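Local coordinates for protein translation initiation factor 6 (Methanocaldococcus jannaschii, PDB 1G61) that binds the 50S ribosomal subunit and prevents it from joining the 30S subunit to form the 70S initiation complex, at residues A[17-22]-A[26-31]; A[51-56]-A[70-75]; A[129-132]-A[138-141]; A[142-147]-A[152-157]; A[187-190]-A[195-198]. All coordinates share one frame; numbering follows the deposited sequence.

Contact 1: A[17-22]-A[26-31]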
loop_
_atom_site.group_PDB
_atom_site.type_symbol
_atom_site.label_atom_id
_atom_site.label_comp_id
_atom_site.label_asym_id
_atom_site.label_seq_id
_atom_site.Cartn_x
_atom_site.Cartn_y
_atom_site.Cartn_z
ATOM N N VAL A 17 1.846 3.732 6.864
ATOM C CA VAL A 17 0.600 4.189 7.508
ATOM C C VAL A 17 0.139 5.500 6.916
ATOM O O VAL A 17 -1.042 5.827 6.855
ATOM C CB VAL A 17 0.869 4.344 9.007
ATOM C CG1 VAL A 17 -0.187 5.144 9.772
ATOM C CG2 VAL A 17 0.986 2.941 9.622
ATOM N N LEU A 18 1.113 6.316 6.476
ATOM C CA LEU A 18 0.850 7.664 6.037
ATOM C C LEU A 18 0.604 7.833 4.537
ATOM O O LEU A 18 0.253 8.930 4.098
ATOM C CB LEU A 18 2.076 8.548 6.400
ATOM C CG LEU A 18 2.318 8.741 7.909
ATOM C CD1 LEU A 18 3.619 9.508 8.096
ATOM C CD2 LEU A 18 1.162 9.522 8.543
ATOM N N ALA A 19 0.805 6.798 3.732
ATOM C CA ALA A 19 0.787 6.940 2.290
ATOM C C ALA A 19 0.518 5.638 1.589
ATOM O O ALA A 19 0.722 4.586 2.161
ATOM C CB ALA A 19 2.177 7.404 1.816
ATOM N N LEU A 20 0.050 5.745 0.345
ATOM C CA LEU A 20 -0.074 4.549 -0.495
ATOM C C LEU A 20 0.394 4.944 -1.899
ATOM O O LEU A 20 0.319 6.136 -2.299
ATOM C CB LEU A 20 -1.442 3.926 -0.517
ATOM C CG LEU A 20 -2.594 4.719 -1.134
ATOM C CD1 LEU A 20 -2.744 4.614 -2.647
ATOM C CD2 LEU A 20 -3.891 4.157 -0.555
ATOM N N THR A 21 0.767 3.976 -2.709
ATOM C CA THR A 21 1.077 4.215 -4.113
ATOM C C THR A 21 0.572 3.088 -5.020
ATOM O O THR A 21 0.400 1.937 -4.596
ATOM C CB THR A 21 2.617 4.348 -4.284
ATOM O OG1 THR A 21 2.902 4.955 -5.570
ATOM C CG2 THR A 21 3.383 3.045 -4.153
ATOM N N THR A 22 0.363 3.472 -6.272
ATOM C CA THR A 22 0.172 2.529 -7.359
ATOM C C THR A 22 1.316 2.792 -8.348
ATOM O O THR A 22 2.287 3.498 -8.016
ATOM C CB THR A 22 -1.202 2.672 -8.014
ATOM O OG1 THR A 22 -1.247 3.876 -8.776
ATOM C CG2 THR A 22 -2.273 2.712 -6.941
ATOM N N THR A 26 0.285 8.435 -6.099
ATOM C CA THR A 26 0.655 8.299 -4.725
ATOM C C THR A 26 -0.161 9.258 -3.879
ATOM O O THR A 26 -0.261 10.415 -4.261
ATOM C CB THR A 26 2.161 8.610 -4.532
ATOM O OG1 THR A 26 2.922 7.781 -5.445
ATOM C CG2 THR A 26 2.546 8.329 -3.093
ATOM N N LEU A 27 -0.752 8.752 -2.805
ATOM C CA LEU A 27 -1.514 9.590 -1.875
ATOM C C LEU A 27 -0.649 9.833 -0.655
ATOM O O LEU A 27 -0.089 8.866 -0.115
ATOM C CB LEU A 27 -2.848 8.950 -1.474
ATOM C CG LEU A 27 -3.778 8.487 -2.609
ATOM C CD1 LEU A 27 -5.155 8.185 -2.037
ATOM C CD2 LEU A 27 -3.963 9.481 -3.713
ATOM N N LEU A 28 -0.555 11.105 -0.250
ATOM C CA LEU A 28 0.377 11.530 0.772
ATOM C C LEU A 28 -0.295 12.415 1.803
ATOM O O LEU A 28 -1.333 13.037 1.520
ATOM C CB LEU A 28 1.545 12.337 0.153
ATOM C CG LEU A 28 2.463 11.561 -0.808
ATOM C CD1 LEU A 28 3.371 12.489 -1.574
ATOM C CD2 LEU A 28 3.259 10.514 -0.009
ATOM N N PRO A 29 0.247 12.525 3.003
ATOM C CA PRO A 29 -0.367 13.422 4.015
ATOM C C PRO A 29 -0.227 14.891 3.657
ATOM O O PRO A 29 0.764 15.261 3.041
ATOM C CB PRO A 29 0.415 13.107 5.285
ATOM C CG PRO A 29 1.533 12.254 4.910
ATOM C CD PRO A 29 1.432 11.835 3.494
ATOM N N ILE A 30 -1.232 15.684 4.090
ATOM C CA ILE A 30 -1.169 17.114 3.758
ATOM C C ILE A 30 -0.031 17.835 4.455
ATOM O O ILE A 30 0.334 18.932 3.996
ATOM C CB ILE A 30 -2.504 17.846 4.116
ATOM C CG1 ILE A 30 -2.871 17.788 5.617
ATOM C CG2 ILE A 30 -3.618 17.299 3.234
ATOM C CD1 ILE A 30 -4.104 18.667 5.893
ATOM N N PHE A 31 0.545 17.261 5.511
ATOM C CA PHE A 31 1.579 18.017 6.243
ATOM C C PHE A 31 2.916 17.956 5.532
ATOM O O PHE A 31 3.831 18.675 5.922
ATOM C CB PHE A 31 1.688 17.509 7.693
ATOM C CG PHE A 31 2.000 16.050 7.924
ATOM C CD1 PHE A 31 3.244 15.516 7.678
ATOM C CD2 PHE A 31 1.006 15.212 8.433
ATOM C CE1 PHE A 31 3.521 14.155 7.909
ATOM C CE2 PHE A 31 1.246 13.882 8.689
ATOM C CZ PHE A 31 2.510 13.379 8.447
#
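L20 and L27 form the hydrogen-bonded pair of a short antiparallel beta hairpin, strands 20-21 and 25-28, which belongs to one of the small three-stranded sheets of the pentein-type ring fold. Backbone bonds set the register: L20 N donates to L27 O at 3.2 Å, and L27 N returns a shorter bond to L20 O at 2.9 Å. The same L27 O also lies close to A19 CA, so one carbonyl collects an N-H and a weak CA-H contact.

Polar side chains meet in the next, non-hydrogen-bonded pair, where T21 OG1 and T26 OG1 are 2.8 Å apart. With OG1 of T26 beside its own backbone N (chi1 -54°), CG2 swings to the other flank and packs 3.2 Å from L20 O. The hydroxyl of T26 is also hydrogen-bonded to T46 OG1, tying the hairpin to the residue just before strand 47-50. A valine here would probably leave the hydroxyls of T21 and T46 without the partner they share.

Apolar contacts run along the rest of the pair. L20 CD1 lies alongside L27 CG at 4.0 Å, and A19 CB meets L28 CD2 at 3.8 Å. Beyond the strands, L18 CD1 reaches the edge of the F31 ring, 4.0 Å from CZ. L18 O, buried with no hydrogen-bond partner, sits 3.2 Å from P29 CD.

Contact 2: A[51-56]-A[70-75]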
loop_
_atom_site.group_PDB
_atom_site.type_symbol
_atom_site.label_atom_id
_atom_site.label_comp_id
_atom_site.label_asym_id
_atom_site.label_seq_id
_atom_site.Cartn_x
_atom_site.Cartn_y
_atom_site.Cartn_z
ATOM N N THR A 51 -3.836 14.627 0.585
ATOM C CA THR A 51 -5.229 14.647 1.004
ATOM C C THR A 51 -5.343 14.029 2.387
ATOM O O THR A 51 -4.564 13.160 2.776
ATOM C CB THR A 51 -6.124 13.929 -0.022
ATOM O OG1 THR A 51 -7.512 14.132 0.334
ATOM C CG2 THR A 51 -5.917 12.418 -0.064
ATOM N N ASN A 52 -6.356 14.444 3.147
ATOM C CA ASN A 52 -6.832 13.699 4.285
ATOM C C ASN A 52 -7.788 12.602 3.835
ATOM O O ASN A 52 -8.374 12.702 2.739
ATOM C CB ASN A 52 -7.620 14.616 5.235
ATOM C CG ASN A 52 -6.781 15.632 6.004
ATOM O OD1 ASN A 52 -5.588 15.461 6.204
ATOM N ND2 ASN A 52 -7.473 16.689 6.423
ATOM N N ILE A 53 -7.994 11.605 4.688
ATOM C CA ILE A 53 -9.098 10.640 4.549
ATOM C C ILE A 53 -9.788 10.512 5.924
ATOM O O ILE A 53 -9.088 10.196 6.871
ATOM C CB ILE A 53 -8.709 9.261 4.005
ATOM C CG1 ILE A 53 -8.095 9.409 2.594
ATOM C CG2 ILE A 53 -9.900 8.296 4.011
ATOM C CD1 ILE A 53 -7.599 8.128 1.946
ATOM N N GLY A 54 -11.086 10.801 6.007
ATOM C CA GLY A 54 -11.769 10.756 7.293
ATOM C C GLY A 54 -11.246 11.837 8.216
ATOM O O GLY A 54 -11.404 11.748 9.449
ATOM N N GLY A 55 -10.640 12.905 7.713
ATOM C CA GLY A 55 -10.114 13.973 8.526
ATOM C C GLY A 55 -8.685 13.727 8.926
ATOM O O GLY A 55 -8.102 14.606 9.591
ATOM N N SER A 56 -8.142 12.585 8.582
ATOM C CA SER A 56 -6.933 11.965 9.045
ATOM C C SER A 56 -5.800 11.999 8.037
ATOM O O SER A 56 -6.054 11.919 6.842
ATOM C CB SER A 56 -7.293 10.489 9.412
ATOM O OG SER A 56 -6.174 9.774 9.805
ATOM N N LEU A 70 -9.883 2.385 -6.416
ATOM C CA LEU A 70 -9.474 3.078 -5.189
ATOM C C LEU A 70 -10.539 2.795 -4.154
ATOM O O LEU A 70 -11.713 3.135 -4.403
ATOM C CB LEU A 70 -9.352 4.594 -5.441
ATOM C CG LEU A 70 -9.147 5.471 -4.158
ATOM C CD1 LEU A 70 -7.847 5.154 -3.474
ATOM C CD2 LEU A 70 -9.279 6.930 -4.533
ATOM N N LEU A 71 -10.134 2.220 -3.034
ATOM C CA LEU A 71 -11.094 1.876 -1.966
ATOM C C LEU A 71 -10.978 2.897 -0.824
ATOM O O LEU A 71 -9.866 3.176 -0.350
ATOM C CB LEU A 71 -10.822 0.493 -1.397
ATOM C CG LEU A 71 -10.679 -0.640 -2.393
ATOM C CD1 LEU A 71 -10.446 -1.967 -1.658
ATOM C CD2 LEU A 71 -11.921 -0.744 -3.261
ATOM N N LEU A 72 -12.117 3.402 -0.383
ATOM C CA LEU A 72 -12.141 4.413 0.682
ATOM C C LEU A 72 -13.060 3.896 1.783
ATOM O O LEU A 72 -14.049 3.216 1.499
ATOM C CB LEU A 72 -12.649 5.717 0.101
ATOM C CG LEU A 72 -11.708 6.366 -0.913
ATOM C CD1 LEU A 72 -12.445 7.472 -1.673
ATOM C CD2 LEU A 72 -10.467 6.918 -0.220
ATOM N N PRO A 73 -12.788 4.260 3.037
ATOM C CA PRO A 73 -13.628 3.848 4.158
ATOM C C PRO A 73 -14.856 4.736 4.264
ATOM O O PRO A 73 -14.964 5.833 3.663
ATOM C CB PRO A 73 -12.674 4.058 5.354
ATOM C CG PRO A 73 -11.910 5.304 4.982
ATOM C CD PRO A 73 -11.634 5.079 3.492
ATOM N N LYS A 74 -15.822 4.255 5.097
ATOM C CA LYS A 74 -17.094 4.958 5.193
ATOM C C LYS A 74 -16.935 6.351 5.795
ATOM O O LYS A 74 -17.852 7.174 5.663
ATOM C CB LYS A 74 -18.102 4.126 6.005
ATOM C CG LYS A 74 -17.684 3.938 7.466
ATOM C CD LYS A 74 -18.668 3.024 8.187
ATOM C CE LYS A 74 -18.197 2.725 9.604
ATOM N NZ LYS A 74 -19.311 2.251 10.474
ATOM N N ILE A 75 -15.835 6.620 6.486
ATOM C CA ILE A 75 -15.624 7.913 7.135
ATOM C C ILE A 75 -15.091 8.937 6.151
ATOM O O ILE A 75 -14.853 10.085 6.561
ATOM C CB ILE A 75 -14.673 7.742 8.347
ATOM C CG1 ILE A 75 -13.298 7.150 7.995
ATOM C CG2 ILE A 75 -15.323 6.974 9.497
ATOM C CD1 ILE A 75 -12.305 7.200 9.162
#
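I53 reaches across to L72 and P73 with both branches of its side chain, and is a compact example of how a beta-branched residue can seat a turn on the end of a strand. Its CB points toward strand 69-73 and divides there. CG2, anti to the backbone N, meets the CD-CG side of the P73 ring, with CD and CG of P73 each 3.7 Å from I53 CG2. The other branch leaves through CG1 and runs on extended (chi2 177°), carrying CD1 on to L72 CD2 at 3.8 Å, the two side chains crossing at about a right angle. V59 and L62 of helix 59-62 also pack against this isoleucine.

I53 opens a type I' turn that ends at S56, closed by backbone bonds in both directions between these two residues. At the second position G54 presents its CA to I75 O at 3.2 Å, a CA-H...O contact with an angle of 148° at the hydrogen. A CB at G54 would probably clash with I75 CD1, and the positive phi of 66° favours glycine as well. The carboxylate of E80 holds the turn by accepting from the N-H groups of G54 and G55.

No conventional hydrogen bond crosses between 51-56 and 70-75; apolar fit and one CA-H...O contact make up the approach, consistent with a turn placed largely by shape, with E80 among its polar anchors.

Contact 3: A[129-132]-A[138-141]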
loop_
_atom_site.group_PDB
_atom_site.type_symbol
_atom_site.label_atom_id
_atom_site.label_comp_id
_atom_site.label_asym_id
_atom_site.label_seq_id
_atom_site.Cartn_x
_atom_site.Cartn_y
_atom_site.Cartn_z
ATOM N N LYS A 129 -17.026 -9.117 -2.861
ATOM C CA LYS A 129 -17.474 -8.755 -4.205
ATOM C C LYS A 129 -17.198 -7.287 -4.484
ATOM O O LYS A 129 -16.765 -6.945 -5.615
ATOM C CB LYS A 129 -18.977 -9.041 -4.360
ATOM C CG LYS A 129 -19.427 -8.809 -5.825
ATOM C CD LYS A 129 -20.791 -9.466 -6.031
ATOM C CE LYS A 129 -21.444 -9.018 -7.332
ATOM N NZ LYS A 129 -20.456 -8.776 -8.428
ATOM N N ASP A 130 -17.484 -6.396 -3.525
ATOM C CA ASP A 130 -17.197 -4.973 -3.758
ATOM C C ASP A 130 -15.717 -4.722 -4.070
ATOM O O ASP A 130 -15.354 -3.879 -4.883
ATOM C CB ASP A 130 -17.555 -4.211 -2.474
ATOM C CG ASP A 130 -19.013 -3.954 -2.265
ATOM O OD1 ASP A 130 -19.848 -4.117 -3.201
ATOM O OD2 ASP A 130 -19.362 -3.529 -1.117
ATOM N N ILE A 131 -14.854 -5.442 -3.347
ATOM C CA ILE A 131 -13.403 -5.289 -3.492
ATOM C C ILE A 131 -13.011 -5.856 -4.833
ATOM O O ILE A 131 -12.263 -5.234 -5.599
ATOM C CB ILE A 131 -12.690 -5.948 -2.322
ATOM C CG1 ILE A 131 -12.994 -5.174 -1.027
ATOM C CG2 ILE A 131 -11.190 -6.031 -2.509
ATOM C CD1 ILE A 131 -12.540 -5.974 0.226
ATOM N N GLU A 132 -13.520 -7.043 -5.209
ATOM C CA GLU A 132 -13.217 -7.588 -6.537
ATOM C C GLU A 132 -13.638 -6.686 -7.670
ATOM O O GLU A 132 -12.913 -6.511 -8.656
ATOM C CB GLU A 132 -14.020 -8.906 -6.734
ATOM C CG GLU A 132 -13.502 -10.092 -5.990
ATOM C CD GLU A 132 -14.480 -11.249 -5.887
ATOM O OE1 GLU A 132 -15.746 -11.142 -6.029
ATOM O OE2 GLU A 132 -13.956 -12.339 -5.640
ATOM N N GLU A 138 -8.285 -10.941 -9.031
ATOM C CA GLU A 138 -8.619 -12.056 -8.161
ATOM C C GLU A 138 -8.453 -11.638 -6.717
ATOM O O GLU A 138 -7.363 -11.093 -6.396
ATOM C CB GLU A 138 -7.654 -13.212 -8.483
ATOM C CG GLU A 138 -7.856 -14.372 -7.472
ATOM C CD GLU A 138 -6.778 -15.412 -7.502
ATOM O OE1 GLU A 138 -5.807 -15.338 -8.295
ATOM O OE2 GLU A 138 -6.863 -16.422 -6.760
ATOM N N VAL A 139 -9.423 -11.923 -5.864
ATOM C CA VAL A 139 -9.336 -11.637 -4.416
ATOM C C VAL A 139 -9.421 -12.927 -3.641
ATOM O O VAL A 139 -10.284 -13.765 -3.930
ATOM C CB VAL A 139 -10.491 -10.696 -3.988
ATOM C CG1 VAL A 139 -10.499 -10.510 -2.471
ATOM C CG2 VAL A 139 -10.330 -9.341 -4.701
ATOM N N GLU A 140 -8.507 -13.137 -2.696
ATOM C CA GLU A 140 -8.601 -14.266 -1.776
ATOM C C GLU A 140 -8.592 -13.743 -0.342
ATOM O O GLU A 140 -8.052 -12.653 -0.061
ATOM C CB GLU A 140 -7.398 -15.221 -1.950
ATOM C CG GLU A 140 -7.320 -15.796 -3.357
ATOM C CD GLU A 140 -8.541 -16.585 -3.759
ATOM O OE1 GLU A 140 -9.315 -17.058 -2.886
ATOM O OE2 GLU A 140 -8.773 -16.783 -4.979
ATOM N N ILE A 141 -9.172 -14.509 0.573
ATOM C CA ILE A 141 -9.215 -14.151 1.986
ATOM C C ILE A 141 -8.079 -14.860 2.681
ATOM O O ILE A 141 -7.835 -16.067 2.422
ATOM C CB ILE A 141 -10.590 -14.567 2.559
ATOM C CG1 ILE A 141 -11.739 -13.722 1.975
ATOM C CG2 ILE A 141 -10.525 -14.560 4.066
ATOM C CD1 ILE A 141 -13.128 -14.329 2.112
HETATM O O HOH W 1 -11.836 -13.101 -6.951
HETATM O O HOH W 2 -12.559 -15.292 -5.682
#
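V139 points its CB toward the helix and pushes CG2 between two consecutive helical residues, I131 and E132. The closer meeting is with the aliphatic part of the glutamate: E132 CG lies 3.5 Å from V139 CG2, and E132 CA is also near that methyl. I131 comes from the more deeply buried flank, its CG2 touching V139 CG2 at 4.1 Å with the two side chains at about a right angle.

This is the packing of a beta-alpha-beta unit, in which helix 128-135 links the parallel strands 117-120 and 138-141 and lies over both; I131 and V139 each also touch I120. Strand 138-141 is the outermost of its sheet within the chain. E138 and E140 take the backbone bonds to the neighbouring strand, while the N and O of V139 turn the other way, to water.

E132 reaches the same waters. CG stays beside the backbone N (chi1 -75°) and the chain then extends, carrying OE2 past the valine. One water lies 2.6 Å from E132 OE2 and accepts from V139 N at 2.9 Å; a second lies 3.3 Å from both E132 OE2 and V139 O, not necessarily bonded to both. The same carboxylate oxygen makes a salt bridge with K128 NZ, one helical turn earlier.

Contact 4: A[142-147]-A[152-157]; sequences GTIAEL and SNAVVT
The type I' turn from I144 to L147, in the loop that follows strand 138-141, lays its first and last residues against N153 at the entrance to strand 154-156. I144 uses both branches. Its CG2 packs 3.6 Å from N153 O and 4.0 Å from N153 CB, the two side chains sliding past each other in opposite directions, while CD1 reaches on to A154 CB at a looser 4.4 Å.

L147 approaches the amide itself. From above the amide plane, its CD1 spans the end of the side chain, 3.6 Å from N153 OD1 and equally far from N153 ND2. In the pentein-type fold this joins the outgoing end of one small sheet to the first strand of the next, since 154-156 begins the sheet completed by 160-163 and 183-186.

A chi1 of -76° sets CG of N153 beside the backbone N and brings the amide under L147, and the bond from ND2 to T149 O probably fixes its rotation. Replacing N153 by an alanine would probably leave T149 O without its donor and open a gap beneath L147 CD1. The turn has its own tether, A145 N donating to E171 OE1 of helix 169-179, and backbone bonds of 2.9 Å run both ways between I144 and L147.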
loop_
_atom_site.group_PDB
_atom_site.type_symbol
_atom_site.label_atom_id
_atom_site.label_comp_id
_atom_site.label_asym_id
_atom_site.label_seq_id
_atom_site.Cartn_x
_atom_site.Cartn_y
_atom_site.Cartn_z
ATOM N N GLY A 142 -7.380 -14.181 3.600
ATOM C CA GLY A 142 -6.378 -14.943 4.368
ATOM C C GLY A 142 -5.609 -14.014 5.272
ATOM O O GLY A 142 -6.026 -12.848 5.503
ATOM N N THR A 143 -4.500 -14.530 5.784
ATOM C CA THR A 143 -3.654 -13.852 6.772
ATOM C C THR A 143 -2.217 -13.799 6.265
ATOM O O THR A 143 -1.932 -14.400 5.229
ATOM C CB THR A 143 -3.710 -14.594 8.119
ATOM O OG1 THR A 143 -3.411 -15.981 7.886
ATOM C CG2 THR A 143 -5.131 -14.588 8.680
ATOM N N ILE A 144 -1.346 -13.112 6.987
ATOM C CA ILE A 144 0.091 -13.091 6.741
ATOM C C ILE A 144 0.773 -13.381 8.058
ATOM O O ILE A 144 0.573 -12.589 8.989
ATOM C CB ILE A 144 0.578 -11.730 6.163
ATOM C CG1 ILE A 144 -0.029 -11.409 4.819
ATOM C CG2 ILE A 144 2.118 -11.683 6.155
ATOM C CD1 ILE A 144 0.689 -12.001 3.646
ATOM N N ALA A 145 1.521 -14.494 8.120
ATOM C CA ALA A 145 2.217 -14.871 9.363
ATOM C C ALA A 145 1.171 -14.928 10.469
ATOM O O ALA A 145 1.455 -14.475 11.582
ATOM C CB ALA A 145 3.354 -13.937 9.693
ATOM N N GLU A 146 -0.024 -15.438 10.201
ATOM C CA GLU A 146 -1.132 -15.616 11.141
ATOM C C GLU A 146 -1.856 -14.324 11.486
ATOM O O GLU A 146 -2.831 -14.352 12.259
ATOM C CB GLU A 146 -0.694 -16.270 12.476
ATOM C CG GLU A 146 0.187 -17.511 12.266
ATOM C CD GLU A 146 0.387 -18.307 13.544
ATOM O OE1 GLU A 146 1.472 -18.186 14.173
ATOM O OE2 GLU A 146 -0.548 -19.067 13.866
ATOM N N LEU A 147 -1.456 -13.186 10.946
ATOM C CA LEU A 147 -2.054 -11.889 11.247
ATOM C C LEU A 147 -3.062 -11.451 10.210
ATOM O O LEU A 147 -2.823 -11.586 9.005
ATOM C CB LEU A 147 -0.940 -10.818 11.339
ATOM C CG LEU A 147 0.149 -11.152 12.394
ATOM C CD1 LEU A 147 1.314 -10.183 12.233
ATOM C CD2 LEU A 147 -0.450 -11.125 13.793
ATOM N N SER A 152 -0.736 -4.349 6.578
ATOM C CA SER A 152 0.318 -3.863 7.462
ATOM C C SER A 152 1.530 -4.795 7.415
ATOM O O SER A 152 2.627 -4.343 7.722
ATOM C CB SER A 152 -0.154 -3.805 8.907
ATOM O OG SER A 152 -1.253 -2.901 9.068
ATOM N N ASN A 153 1.319 -6.072 7.068
ATOM C CA ASN A 153 2.357 -7.062 7.255
ATOM C C ASN A 153 3.013 -7.545 5.978
ATOM O O ASN A 153 3.772 -8.525 5.988
ATOM C CB ASN A 153 1.771 -8.217 8.114
ATOM C CG ASN A 153 1.709 -7.722 9.541
ATOM O OD1 ASN A 153 2.767 -7.626 10.177
ATOM N ND2 ASN A 153 0.507 -7.421 10.028
ATOM N N ALA A 154 2.821 -6.812 4.885
ATOM C CA ALA A 154 3.527 -7.104 3.644
ATOM C C ALA A 154 3.458 -5.881 2.740
ATOM O O ALA A 154 2.638 -5.009 2.980
ATOM C CB ALA A 154 2.909 -8.312 2.925
ATOM N N VAL A 155 4.354 -5.863 1.774
ATOM C CA VAL A 155 4.415 -4.888 0.705
ATOM C C VAL A 155 4.319 -5.679 -0.588
ATOM O O VAL A 155 5.011 -6.702 -0.756
ATOM C CB VAL A 155 5.749 -4.113 0.721
ATOM C CG1 VAL A 155 5.879 -3.170 -0.479
ATOM C CG2 VAL A 155 5.914 -3.345 2.007
ATOM N N VAL A 156 3.480 -5.226 -1.514
ATOM C CA VAL A 156 3.352 -5.915 -2.788
ATOM C C VAL A 156 3.304 -4.894 -3.915
ATOM O O VAL A 156 2.711 -3.822 -3.771
ATOM C CB VAL A 156 2.158 -6.892 -2.847
ATOM C CG1 VAL A 156 0.810 -6.191 -2.868
ATOM C CG2 VAL A 156 2.340 -7.820 -4.054
ATOM N N THR A 157 3.981 -5.264 -5.005
ATOM C CA THR A 157 3.968 -4.462 -6.215
ATOM C C THR A 157 3.706 -5.425 -7.377
ATOM O O THR A 157 3.573 -6.663 -7.165
ATOM C CB THR A 157 5.269 -3.710 -6.479
ATOM O OG1 THR A 157 6.247 -4.666 -6.962
ATOM C CG2 THR A 157 5.794 -3.052 -5.196
#

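Contact 5: A[187-190]-A[195-198]; sequences GTAN and SVGA
V196 CG1 is the methyl on which G187, T188 and A189 converge, inside the long connection between strands 183-186 and 200-202 of the pentein-type fold. Here one branch of a single valine packs against the main chain of 187-189.

The tight part lies at the start of 187-190. CG1, anti to the carbonyl carbon and beside the backbone N (chi1 -67°), is aimed at the opposing main chain rather than at side chains. It packs 3.2 Å from G187 O, then follows the chain past T188 CA at 3.8 Å and A189 N at 3.9 Å. A189 directs its CB toward the valine, but the meeting with V196 CG1 is looser, at 4.4 Å. No hydrogen bond joins the two segments, so van der Waals contact with one methyl carries nearly all of the approach.

The other flank is looser and more polar. T188, partly exposed, points its CB away from the valine, and its hydroxyl is bonded to E217 OE2 of helix 215-225. N190 points its CB toward 195-198 without touching it, and its polar atoms bond elsewhere: ND2 donates to P13 O, and its backbone N to T213 OG1. S195 points its CB away, yet its carbonyl shapes the segment, accepting from A198 N at 2.9 Å in a tight turn. The second branch of V196 serves another neighbour, CG2 resting 3.7 Å from A154 CA.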
loop_
_atom_site.group_PDB
_atom_site.type_symbol
_atom_site.label_atom_id
_atom_site.label_comp_id
_atom_site.label_asym_id
_atom_site.label_seq_id
_atom_site.Cartn_x
_atom_site.Cartn_y
_atom_site.Cartn_z
ATOM N N GLY A 187 11.342 -10.174 5.517
ATOM C CA GLY A 187 12.347 -9.404 6.269
ATOM C C GLY A 187 11.650 -8.334 7.119
ATOM O O GLY A 187 10.430 -8.286 7.252
ATOM N N THR A 188 12.477 -7.487 7.712
ATOM C CA THR A 188 11.973 -6.365 8.520
ATOM C C THR A 188 12.313 -5.027 7.875
ATOM O O THR A 188 13.058 -4.940 6.890
ATOM C CB THR A 188 12.526 -6.416 9.957
ATOM O OG1 THR A 188 13.963 -6.445 9.904
ATOM C CG2 THR A 188 12.055 -7.670 10.695
ATOM N N ALA A 189 11.748 -3.959 8.444
ATOM C CA ALA A 189 12.127 -2.608 8.032
ATOM C C ALA A 189 12.215 -1.739 9.288
ATOM O O ALA A 189 11.793 -2.176 10.363
ATOM C CB ALA A 189 11.127 -2.064 7.032
ATOM N N ASN A 190 12.766 -0.550 9.136
ATOM C CA ASN A 190 12.856 0.365 10.265
ATOM C C ASN A 190 13.521 -0.306 11.485
ATOM O O ASN A 190 13.080 -0.119 12.605
ATOM C CB ASN A 190 11.501 0.953 10.623
ATOM C CG ASN A 190 11.092 2.117 9.727
ATOM O OD1 ASN A 190 11.961 2.773 9.126
ATOM N ND2 ASN A 190 9.796 2.366 9.623
ATOM N N SER A 195 6.006 -5.373 10.735
ATOM C CA SER A 195 4.859 -4.956 9.922
ATOM C C SER A 195 5.406 -4.116 8.781
ATOM O O SER A 195 5.344 -2.885 8.764
ATOM C CB SER A 195 3.860 -4.237 10.834
ATOM O OG SER A 195 4.510 -3.357 11.738
ATOM N N VAL A 196 5.983 -4.789 7.773
ATOM C CA VAL A 196 6.736 -4.024 6.769
ATOM C C VAL A 196 5.830 -3.169 5.935
ATOM O O VAL A 196 6.293 -2.146 5.381
ATOM C CB VAL A 196 7.554 -5.003 5.883
ATOM C CG1 VAL A 196 8.635 -5.655 6.764
ATOM C CG2 VAL A 196 6.692 -6.020 5.188
ATOM N N GLY A 197 4.549 -3.504 5.816
ATOM C CA GLY A 197 3.603 -2.664 5.079
ATOM C C GLY A 197 3.415 -1.305 5.767
ATOM O O GLY A 197 3.076 -0.329 5.108
ATOM N N ALA A 198 3.656 -1.197 7.052
ATOM C CA ALA A 198 3.576 0.082 7.755
ATOM C C ALA A 198 4.806 0.922 7.463
ATOM O O ALA A 198 4.777 2.124 7.772
ATOM C CB ALA A 198 3.452 -0.137 9.268
#

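In the fold
Read from the N terminus, the five contacts come in series: each closes its loop before the next opens, and none nests or crosses. Contact 1 closes a tight hairpin, and contact 2 a longer loop holding helix 59-62; they adjoin where L28 O and T51 N lie 3.1 Å apart, a probable hydrogen bond. Contact 3, within a beta-alpha-beta unit, touches contact 2 through L71 and I131. Its strand runs directly into contact 4, which leads into the next sheet. Contact 5 closes a short loop between strands 183-186 and 200-202, packs on contact 4 through S195 and V196, and through A198 meets V17 of contact 1, joining late and early chain, consistent with the closed pentein ring.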